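Aspartate-semialdehyde dehydrogenase 2 (Vibrio cholerae, PDB 2QZ9) catalyses the NADPH-dependent reductive dephosphorylation of L-aspartyl-4-phosphate to L-aspartate-semialdehyde, a shared step in lysine, methionine and threonine biosynthesis. Local coordinates at residues A[129-134]-A[242-247]; A[172-177]-A[191-196]; A[199-204]-A[235-240]. All coordinates share one frame; numbering follows the deposited sequence.

Interaction 1: A[129-134]-A[242-247]; sequences PNCSTI and YGHAEA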
loop_
_atom_site.group_PDB
_atom_site.type_symbol
_atom_site.label_atom_id
_atom_site.label_comp_id
_atom_site.label_asym_id
_atom_site.label_seq_id
_atom_site.Cartn_x
_atom_site.Cartn_y
_atom_site.Cartn_z
ATOM N N PRO A 129 -2.281 17.598 14.603
ATOM C CA PRO A 129 -2.888 16.341 14.154
ATOM C C PRO A 129 -1.886 15.232 13.808
ATOM O O PRO A 129 -0.666 15.453 13.728
ATOM C CB PRO A 129 -3.676 16.743 12.894
ATOM C CG PRO A 129 -3.655 18.212 12.841
ATOM C CD PRO A 129 -2.441 18.656 13.593
ATOM N N ASN A 130 -2.439 14.045 13.596
ATOM C CA ASN A 130 -1.705 12.871 13.157
ATOM C C ASN A 130 -1.087 13.067 11.758
ATOM O O ASN A 130 -1.673 13.708 10.894
ATOM C CB ASN A 130 -2.669 11.674 13.295
ATOM C CG ASN A 130 -2.556 10.666 12.198
ATOM O OD1 ASN A 130 -3.136 10.834 11.121
ATOM N ND2 ASN A 130 -1.854 9.568 12.478
ATOM N N CYS A 131 0.117 12.548 11.552
ATOM C CA CYS A 131 0.831 12.771 10.294
ATOM C C CYS A 131 0.033 12.465 9.029
ATOM O O CYS A 131 0.005 13.289 8.119
ATOM C CB CYS A 131 2.184 12.060 10.267
ATOM S SG CYS A 131 2.259 10.440 11.040
ATOM N N SER A 132 -0.609 11.297 8.988
ATOM C CA SER A 132 -1.376 10.815 7.836
ATOM C C SER A 132 -2.517 11.751 7.475
ATOM O O SER A 132 -2.783 12.004 6.300
ATOM C CB SER A 132 -1.968 9.451 8.148
ATOM O OG SER A 132 -0.948 8.543 8.500
ATOM N N THR A 133 -3.193 12.249 8.503
ATOM C CA THR A 133 -4.268 13.205 8.349
ATOM C C THR A 133 -3.747 14.543 7.792
ATOM O O THR A 133 -4.274 15.039 6.788
ATOM C CB THR A 133 -5.025 13.388 9.699
ATOM O OG1 THR A 133 -5.509 12.107 10.131
ATOM C CG2 THR A 133 -6.215 14.332 9.532
ATOM N N ILE A 134 -2.715 15.107 8.420
ATOM C CA ILE A 134 -2.088 16.357 7.925
ATOM C C ILE A 134 -1.860 16.336 6.409
ATOM O O ILE A 134 -2.355 17.199 5.699
ATOM C CB ILE A 134 -0.741 16.686 8.636
ATOM C CG1 ILE A 134 -0.968 17.123 10.088
ATOM C CG2 ILE A 134 0.021 17.802 7.897
ATOM C CD1 ILE A 134 0.302 17.079 10.945
ATOM N N TYR A 242 11.618 6.460 6.379
ATOM C CA TYR A 242 10.984 7.766 6.578
ATOM C C TYR A 242 9.984 8.094 5.464
ATOM O O TYR A 242 10.119 7.608 4.332
ATOM C CB TYR A 242 12.056 8.865 6.665
ATOM C CG TYR A 242 13.270 8.422 7.464
ATOM C CD1 TYR A 242 13.232 8.375 8.861
ATOM C CD2 TYR A 242 14.440 8.020 6.819
ATOM C CE1 TYR A 242 14.341 7.949 9.599
ATOM C CE2 TYR A 242 15.555 7.599 7.543
ATOM C CZ TYR A 242 15.493 7.562 8.931
ATOM O OH TYR A 242 16.594 7.145 9.642
ATOM N N GLY A 243 8.995 8.923 5.796
ATOM C CA GLY A 243 7.939 9.332 4.863
ATOM C C GLY A 243 6.722 8.413 4.877
ATOM O O GLY A 243 6.851 7.202 5.000
ATOM N N HIS A 244 5.530 8.988 4.750
ATOM C CA HIS A 244 4.329 8.182 4.529
ATOM C C HIS A 244 3.780 8.504 3.161
ATOM O O HIS A 244 3.914 9.618 2.692
ATOM C CB HIS A 244 3.244 8.453 5.572
ATOM C CG HIS A 244 3.622 8.054 6.960
ATOM N ND1 HIS A 244 2.985 8.560 8.077
ATOM C CD2 HIS A 244 4.568 7.207 7.417
ATOM C CE1 HIS A 244 3.518 8.027 9.161
ATOM N NE2 HIS A 244 4.484 7.207 8.788
ATOM N N ALA A 245 3.164 7.511 2.534
ATOM C CA ALA A 245 2.486 7.696 1.267
ATOM C C ALA A 245 1.041 7.241 1.431
ATOM O O ALA A 245 0.752 6.370 2.246
ATOM C CB ALA A 245 3.181 6.894 0.185
ATOM N N GLU A 246 0.140 7.840 0.663
ATOM C CA GLU A 246 -1.272 7.479 0.707
ATOM C C GLU A 246 -1.855 7.426 -0.690
ATOM O O GLU A 246 -1.621 8.288 -1.526
ATOM C CB GLU A 246 -2.082 8.489 1.520
ATOM C CG GLU A 246 -1.729 8.543 2.993
ATOM C CD GLU A 246 -2.136 9.848 3.649
ATOM O OE1 GLU A 246 -2.489 10.827 2.945
ATOM O OE2 GLU A 246 -2.099 9.890 4.887
ATOM N N ALA A 247 -2.643 6.397 -0.906
ATOM C CA ALA A 247 -3.469 6.303 -2.075
ATOM C C ALA A 247 -4.861 6.834 -1.725
ATOM O O ALA A 247 -5.579 6.223 -0.927
ATOM C CB ALA A 247 -3.546 4.851 -2.462
#

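Interaction 2: A[172-177]-A[191-196]; sequences AGQTAK and QQIAFN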
loop_
_atom_site.group_PDB
_atom_site.type_symbol
_atom_site.label_atom_id
_atom_site.label_comp_id
_atom_site.label_asym_id
_atom_site.label_seq_id
_atom_site.Cartn_x
_atom_site.Cartn_y
_atom_site.Cartn_z
ATOM N N ALA A 172 15.725 -2.241 10.201
ATOM C CA ALA A 172 17.152 -2.384 9.885
ATOM C C ALA A 172 17.777 -3.646 10.473
ATOM O O ALA A 172 18.637 -4.263 9.844
ATOM C CB ALA A 172 17.924 -1.157 10.337
ATOM N N GLY A 173 17.332 -4.028 11.669
ATOM C CA GLY A 173 17.832 -5.214 12.360
ATOM C C GLY A 173 17.326 -6.524 11.788
ATOM O O GLY A 173 18.098 -7.474 11.637
ATOM N N GLN A 174 16.029 -6.580 11.482
ATOM C CA GLN A 174 15.420 -7.764 10.877
ATOM C C GLN A 174 15.960 -8.002 9.477
ATOM O O GLN A 174 16.127 -9.149 9.060
ATOM C CB GLN A 174 13.902 -7.623 10.797
ATOM C CG GLN A 174 13.145 -8.011 12.057
ATOM C CD GLN A 174 11.643 -8.121 11.823
ATOM O OE1 GLN A 174 10.917 -8.703 12.630
ATOM N NE2 GLN A 174 11.174 -7.571 10.709
ATOM N N THR A 175 16.223 -6.912 8.761
ATOM C CA THR A 175 16.643 -6.973 7.362
ATOM C C THR A 175 18.062 -7.540 7.238
ATOM O O THR A 175 18.334 -8.337 6.335
ATOM C CB THR A 175 16.488 -5.591 6.649
ATOM O OG1 THR A 175 15.129 -5.146 6.759
ATOM C CG2 THR A 175 16.840 -5.681 5.174
ATOM N N ALA A 176 18.943 -7.148 8.161
ATOM C CA ALA A 176 20.312 -7.674 8.220
ATOM C C ALA A 176 20.355 -9.147 8.643
ATOM O O ALA A 176 21.062 -9.950 8.032
ATOM C CB ALA A 176 21.176 -6.823 9.135
ATOM N N LYS A 177 19.598 -9.504 9.679
ATOM C CA LYS A 177 19.521 -10.898 10.115
ATOM C C LYS A 177 19.034 -11.803 8.986
ATOM O O LYS A 177 19.606 -12.873 8.761
ATOM C CB LYS A 177 18.642 -11.059 11.363
ATOM C CG LYS A 177 19.410 -11.108 12.696
ATOM C CD LYS A 177 19.716 -9.715 13.276
ATOM C CE LYS A 177 21.046 -9.133 12.766
ATOM N NZ LYS A 177 21.183 -7.668 13.036
ATOM N N GLN A 191 3.918 -8.992 13.512
ATOM C CA GLN A 191 4.481 -9.810 12.434
ATOM C C GLN A 191 5.791 -9.191 11.972
ATOM O O GLN A 191 6.139 -8.087 12.395
ATOM C CB GLN A 191 3.489 -9.972 11.265
ATOM C CG GLN A 191 2.094 -10.434 11.695
ATOM C CD GLN A 191 1.326 -11.184 10.613
ATOM O OE1 GLN A 191 1.886 -11.605 9.603
ATOM N NE2 GLN A 191 0.035 -11.367 10.838
ATOM N N GLN A 192 6.526 -9.921 11.134
ATOM C CA GLN A 192 7.789 -9.447 10.563
ATOM C C GLN A 192 7.517 -8.286 9.610
ATOM O O GLN A 192 6.572 -8.341 8.816
ATOM C CB GLN A 192 8.477 -10.594 9.816
ATOM C CG GLN A 192 9.783 -10.238 9.109
ATOM C CD GLN A 192 10.231 -11.320 8.127
ATOM O OE1 GLN A 192 10.615 -11.022 6.989
ATOM N NE2 GLN A 192 10.170 -12.582 8.556
ATOM N N ILE A 193 8.344 -7.245 9.695
ATOM C CA ILE A 193 8.185 -6.064 8.859
ATOM C C ILE A 193 9.125 -6.056 7.650
ATOM O O ILE A 193 8.722 -5.651 6.551
ATOM C CB ILE A 193 8.304 -4.727 9.674
ATOM C CG1 ILE A 193 7.949 -3.510 8.803
ATOM C CG2 ILE A 193 9.690 -4.558 10.267
ATOM C CD1 ILE A 193 6.577 -3.596 8.122
ATOM N N ALA A 194 10.371 -6.485 7.859
ATOM C CA ALA A 194 11.348 -6.571 6.783
ATOM C C ALA A 194 10.749 -7.361 5.618
ATOM O O ALA A 194 10.213 -8.449 5.814
ATOM C CB ALA A 194 12.636 -7.232 7.286
ATOM N N PHE A 195 10.807 -6.781 4.422
ATOM C CA PHE A 195 10.210 -7.380 3.204
ATOM C C PHE A 195 8.754 -7.818 3.373
ATOM O O PHE A 195 8.340 -8.840 2.805
ATOM C CB PHE A 195 11.027 -8.584 2.710
ATOM C CG PHE A 195 12.499 -8.344 2.637
ATOM C CD1 PHE A 195 13.370 -9.086 3.437
ATOM C CD2 PHE A 195 13.026 -7.402 1.761
ATOM C CE1 PHE A 195 14.754 -8.879 3.369
ATOM C CE2 PHE A 195 14.399 -7.186 1.691
ATOM C CZ PHE A 195 15.266 -7.925 2.500
ATOM N N ASN A 196 7.988 -7.052 4.152
ATOM C CA ASN A 196 6.596 -7.394 4.438
ATOM C C ASN A 196 5.720 -6.141 4.593
ATOM O O ASN A 196 6.225 -5.037 4.782
ATOM C CB ASN A 196 6.508 -8.270 5.696
ATOM C CG ASN A 196 5.297 -9.186 5.706
ATOM O OD1 ASN A 196 4.757 -9.544 4.664
ATOM N ND2 ASN A 196 4.883 -9.598 6.898
#

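Interaction 3: A[199-204]-A[235-240]; sequences PQIDQF and CVRVPV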
loop_
_atom_site.group_PDB
_atom_site.type_symbol
_atom_site.label_atom_id
_atom_site.label_comp_id
_atom_site.label_asym_id
_atom_site.label_seq_id
_atom_site.Cartn_x
_atom_site.Cartn_y
_atom_site.Cartn_z
ATOM N N PRO A 199 -0.971 -4.876 7.634
ATOM C CA PRO A 199 -2.172 -4.048 7.554
ATOM C C PRO A 199 -2.741 -3.711 8.946
ATOM O O PRO A 199 -3.945 -3.853 9.179
ATOM C CB PRO A 199 -3.139 -4.930 6.767
ATOM C CG PRO A 199 -2.755 -6.313 7.145
ATOM C CD PRO A 199 -1.266 -6.291 7.341
ATOM N N GLN A 200 -1.867 -3.275 9.850
ATOM C CA GLN A 200 -2.273 -2.886 11.201
ATOM C C GLN A 200 -1.352 -1.831 11.770
ATOM O O GLN A 200 -0.157 -2.069 11.957
ATOM C CB GLN A 200 -2.298 -4.080 12.146
ATOM C CG GLN A 200 -3.012 -3.789 13.457
ATOM C CD GLN A 200 -2.343 -4.443 14.645
ATOM O OE1 GLN A 200 -1.830 -3.759 15.535
ATOM N NE2 GLN A 200 -2.329 -5.771 14.662
ATOM N N ILE A 201 -1.915 -0.655 12.023
ATOM C CA ILE A 201 -1.221 0.392 12.751
ATOM C C ILE A 201 -2.065 0.753 13.981
ATOM O O ILE A 201 -3.183 1.265 13.846
ATOM C CB ILE A 201 -0.942 1.615 11.865
ATOM C CG1 ILE A 201 -0.243 1.158 10.570
ATOM C CG2 ILE A 201 -0.171 2.687 12.652
ATOM C CD1 ILE A 201 0.701 2.136 9.939
ATOM N N ASP A 202 -1.512 0.457 15.166
ATOM C CA ASP A 202 -2.183 0.599 16.481
ATOM C C ASP A 202 -3.149 -0.553 16.747
ATOM O O ASP A 202 -3.268 -1.467 15.933
ATOM C CB ASP A 202 -2.867 1.968 16.639
ATOM C CG ASP A 202 -2.860 2.480 18.088
ATOM O OD1 ASP A 202 -2.402 3.626 18.310
ATOM O OD2 ASP A 202 -3.324 1.750 18.991
ATOM N N GLN A 203 -3.822 -0.522 17.897
ATOM C CA GLN A 203 -4.709 -1.606 18.309
ATOM C C GLN A 203 -6.042 -1.531 17.589
ATOM O O GLN A 203 -6.443 -0.463 17.117
ATOM C CB GLN A 203 -4.940 -1.559 19.828
ATOM C CG GLN A 203 -3.682 -1.803 20.670
ATOM C CD GLN A 203 -3.693 -1.006 21.977
ATOM O OE1 GLN A 203 -2.902 -0.069 22.153
ATOM N NE2 GLN A 203 -4.598 -1.370 22.890
ATOM N N PHE A 204 -6.721 -2.671 17.520
ATOM C CA PHE A 204 -8.030 -2.770 16.902
ATOM C C PHE A 204 -9.130 -2.172 17.767
ATOM O O PHE A 204 -8.971 -2.024 18.984
ATOM C CB PHE A 204 -8.352 -4.229 16.587
ATOM C CG PHE A 204 -7.517 -4.802 15.474
ATOM C CD1 PHE A 204 -6.489 -5.702 15.751
ATOM C CD2 PHE A 204 -7.751 -4.432 14.149
ATOM C CE1 PHE A 204 -5.711 -6.234 14.720
ATOM C CE2 PHE A 204 -6.982 -4.951 13.111
ATOM C CZ PHE A 204 -5.964 -5.857 13.392
ATOM N N CYS A 235 -4.991 1.351 7.005
ATOM C CA CYS A 235 -3.624 1.781 7.283
ATOM C C CYS A 235 -2.651 0.595 7.369
ATOM O O CYS A 235 -2.885 -0.364 8.108
ATOM C CB CYS A 235 -3.591 2.615 8.567
ATOM S SG CYS A 235 -4.582 4.135 8.452
ATOM N N VAL A 236 -1.565 0.673 6.597
ATOM C CA VAL A 236 -0.611 -0.437 6.447
ATOM C C VAL A 236 0.826 0.024 6.746
ATOM O O VAL A 236 1.263 1.051 6.239
ATOM C CB VAL A 236 -0.674 -1.054 5.008
ATOM C CG1 VAL A 236 0.266 -2.257 4.872
ATOM C CG2 VAL A 236 -2.128 -1.456 4.616
ATOM N N ARG A 237 1.548 -0.734 7.580
ATOM C CA ARG A 237 2.974 -0.482 7.775
ATOM C C ARG A 237 3.770 -1.123 6.641
ATOM O O ARG A 237 3.573 -2.304 6.332
ATOM C CB ARG A 237 3.460 -1.035 9.116
ATOM C CG ARG A 237 4.914 -0.666 9.450
ATOM C CD ARG A 237 5.035 0.698 10.149
ATOM N NE ARG A 237 4.257 0.758 11.378
ATOM C CZ ARG A 237 3.930 1.876 12.027
ATOM N NH1 ARG A 237 4.284 3.075 11.567
ATOM N NH2 ARG A 237 3.214 1.787 13.130
ATOM N N VAL A 238 4.661 -0.350 6.031
ATOM C CA VAL A 238 5.525 -0.861 4.959
ATOM C C VAL A 238 7.019 -0.741 5.341
ATOM O O VAL A 238 7.350 0.031 6.246
ATOM C CB VAL A 238 5.217 -0.181 3.588
ATOM C CG1 VAL A 238 3.807 -0.555 3.120
ATOM C CG2 VAL A 238 5.396 1.345 3.665
ATOM N N PRO A 239 7.915 -1.514 4.662
ATOM C CA PRO A 239 9.345 -1.578 5.012
ATOM C C PRO A 239 10.131 -0.392 4.484
ATOM O O PRO A 239 11.107 -0.554 3.752
ATOM C CB PRO A 239 9.825 -2.888 4.352
ATOM C CG PRO A 239 8.620 -3.475 3.655
ATOM C CD PRO A 239 7.610 -2.393 3.521
ATOM N N VAL A 240 9.678 0.794 4.875
ATOM C CA VAL A 240 10.264 2.068 4.490
ATOM C C VAL A 240 10.713 2.760 5.783
ATOM O O VAL A 240 10.095 2.553 6.828
ATOM C CB VAL A 240 9.221 2.933 3.734
ATOM C CG1 VAL A 240 9.775 4.300 3.381
ATOM C CG2 VAL A 240 8.741 2.195 2.470
HETATM O O HOH W 1 2.545 -1.835 12.492
HETATM O O HOH W 2 -4.455 -0.434 10.441
HETATM O O HOH W 3 1.509 0.173 15.358
#

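Interaction 1: A[129-134]-A[242-247]
Cys131 and His244 meet through a sulfur laid against the rim of an imidazole. Cys131 SG lies 3.3 Å from His244 CE1, near the ring plane, and its line to the ring centroid runs 76° off the normal, so this is a sulfur-aromatic contact at the edge, not over a face. With chi1 at 38°, the thiol sits between the backbone N and the carbonyl carbon of Cys131 and projects toward the histidine. Beside it, Ser132 OG approaches the ring obliquely, 4.0 Å from His244 ND1. That nitrogen is buried here and has no hydrogen-bonding partner in the model.

Farther along the strand, Glu246 reaches with an extended chain to the backbone of the helix. Its OE2 comes within 2.6 Å of Ser132 O, a separation that suggests the carboxyl group probably carries a proton, and also touches Ser132 CB at 3.3 Å.

The cysteine is positioned by the start of helix 131-147. Asn130 is the N-cap: its OD1 accepts from Thr133 N at 3.0 Å and from Thr133 OG1 at 2.9 Å, so two donors of one residue hold the carbonyl. Asn130 ND2 in turn donates to Glu212 OE1, which also makes a weak bond to Ser132 OG. On the opposing segment, His244 packs on Gln158 and Asn315, while the backbone of strand 244-252 pairs with both its neighbours in the sheet. The arrangement illustrates the active site of aspartate-semialdehyde dehydrogenases: the cysteine that forms the acyl-thioester, in the first turn of a capped helix, faces the histidine that is the predicted proton acceptor, at the leading end of a strand.

Interaction 2: A[172-177]-A[191-196]
The side-chain amides of Gln174 and Gln192 stand almost perpendicular to each other, their planes 84° apart. They do not stack: the amide carbon CD of Gln174 instead lies 3.9 Å from the aliphatic CG of Gln192, which stands off the amide plane, while the end of the Gln174 amide points edge-on at the backbone N of Ile193. Another flat group, the Phe195 ring, receives the methyl of Thr175 obliquely, with Thr175 CG2 3.8 Å from Phe195 CZ. From the second subunit, Phe241 meets this ring with the two planes inclined by about 50°. The amide of Asn196, in turn, is held at its edge, for ND2 donates to Gln192 O at 2.8 Å with the acceptor almost exactly in the amide plane.

Ala194 is where the loop comes nearest the helix: its CB points at it and nests between two successive helical residues, 3.8 Å from Gln174 CB and 3.3 Å from Thr175 OG1. That hydroxyl hydrogen-bonds to Leu171 O, one turn earlier in helix 165-179; with chi1 at -57°, OG1 lies beside the backbone N, where it reaches that carbonyl, and CG2 is left to meet the phenyl ring.

The presenting element is a type II beta turn from Ile193 to Asn196, closed by Asn196 N donating to Ile193 O at 2.9 Å. Phe195 occupies its third position with a positive phi. This turn belongs to the long connection between helices 165-179 and 211-224 in the dimerisation domain, and the contact folds that connection back on the helix it follows.

The second subunit closes over the same region. Thr175 packs on Thr175 of that subunit, whereas Gln191 and Asn196 both hydrogen-bond to its Thr281, and Asn196 OD1 accepts from its Val283 N.

Interaction 3: A[199-204]-A[235-240]
Pro199 and Val236 bring two irregular segments to a CA separation of 4.1 Å, yet no direct hydrogen bond joins the backbones; a water fills the role instead, accepting from Ile201 N at 3.0 Å and donating to Cys235 O. Both segments are connecting loops of the dimerisation domain, and 235-240, which ends in an inverse gamma turn centred on Pro239, leads from strand 230-234 to strand 244-252 while its backbone bonds to Gln158.

Ile201 is the main wedge. Its CD1 sits 3.8 Å above the guanidinium plane of Arg237, over the centre, while Ile201 CG2 touches Arg237 NH2 at 3.5 Å, so one residue lies over a face with one branch and touches a terminal nitrogen with the other. The branch is set for this by chi1 of -52°, which turns CG1 past Cys235 and over the backbone of Arg237. The arginine, predicted to bind substrate, leaves the backbone with CG anti to N and then bends at chi2 and chi3, folding its head back over the isoleucine. Ser159 O binds its NH1, which helps to fix the rotation of the group.

Beside this pair, Val236 CG2 rests against Pro199 CA at 3.9 Å, and Tyr157 of the second subunit packs on the same valine. Pro199 O is taken by Arg296 of that subunit.

Two further waters tie the guanidinium to the loop by weak bonds. One donates to Gln200 O and accepts weakly from Arg237 NE; the other lies in the guanidinium plane at its edge, 3.2 Å from Arg237 NH2, and accepts from Asp202 N at 3.0 Å.

How the interactions relate
Along the chain, the loop closed by interaction 1 encloses both others, and interaction 2 closes before interaction 3 opens. Their centres lie about 12 Å (1 and 3), 14 Å (2 and 3) and 22 Å (1 and 2) apart, placing interaction 3 between the catalytic pair and helix 165-179. Segments 191-196 and 199-204 share the connection between helices 165-179 and 211-224; 235-240 links strands 230-234 and 244-252 of the six-stranded mixed sheet and is followed, one residue on, by 242-247. Interactions 2 and 3 touch, Ile193 CD1 packing on Arg237 CG at 3.6 Å, and both meet the second subunit. The interface thus adjoins the arginine predicted to bind substrate.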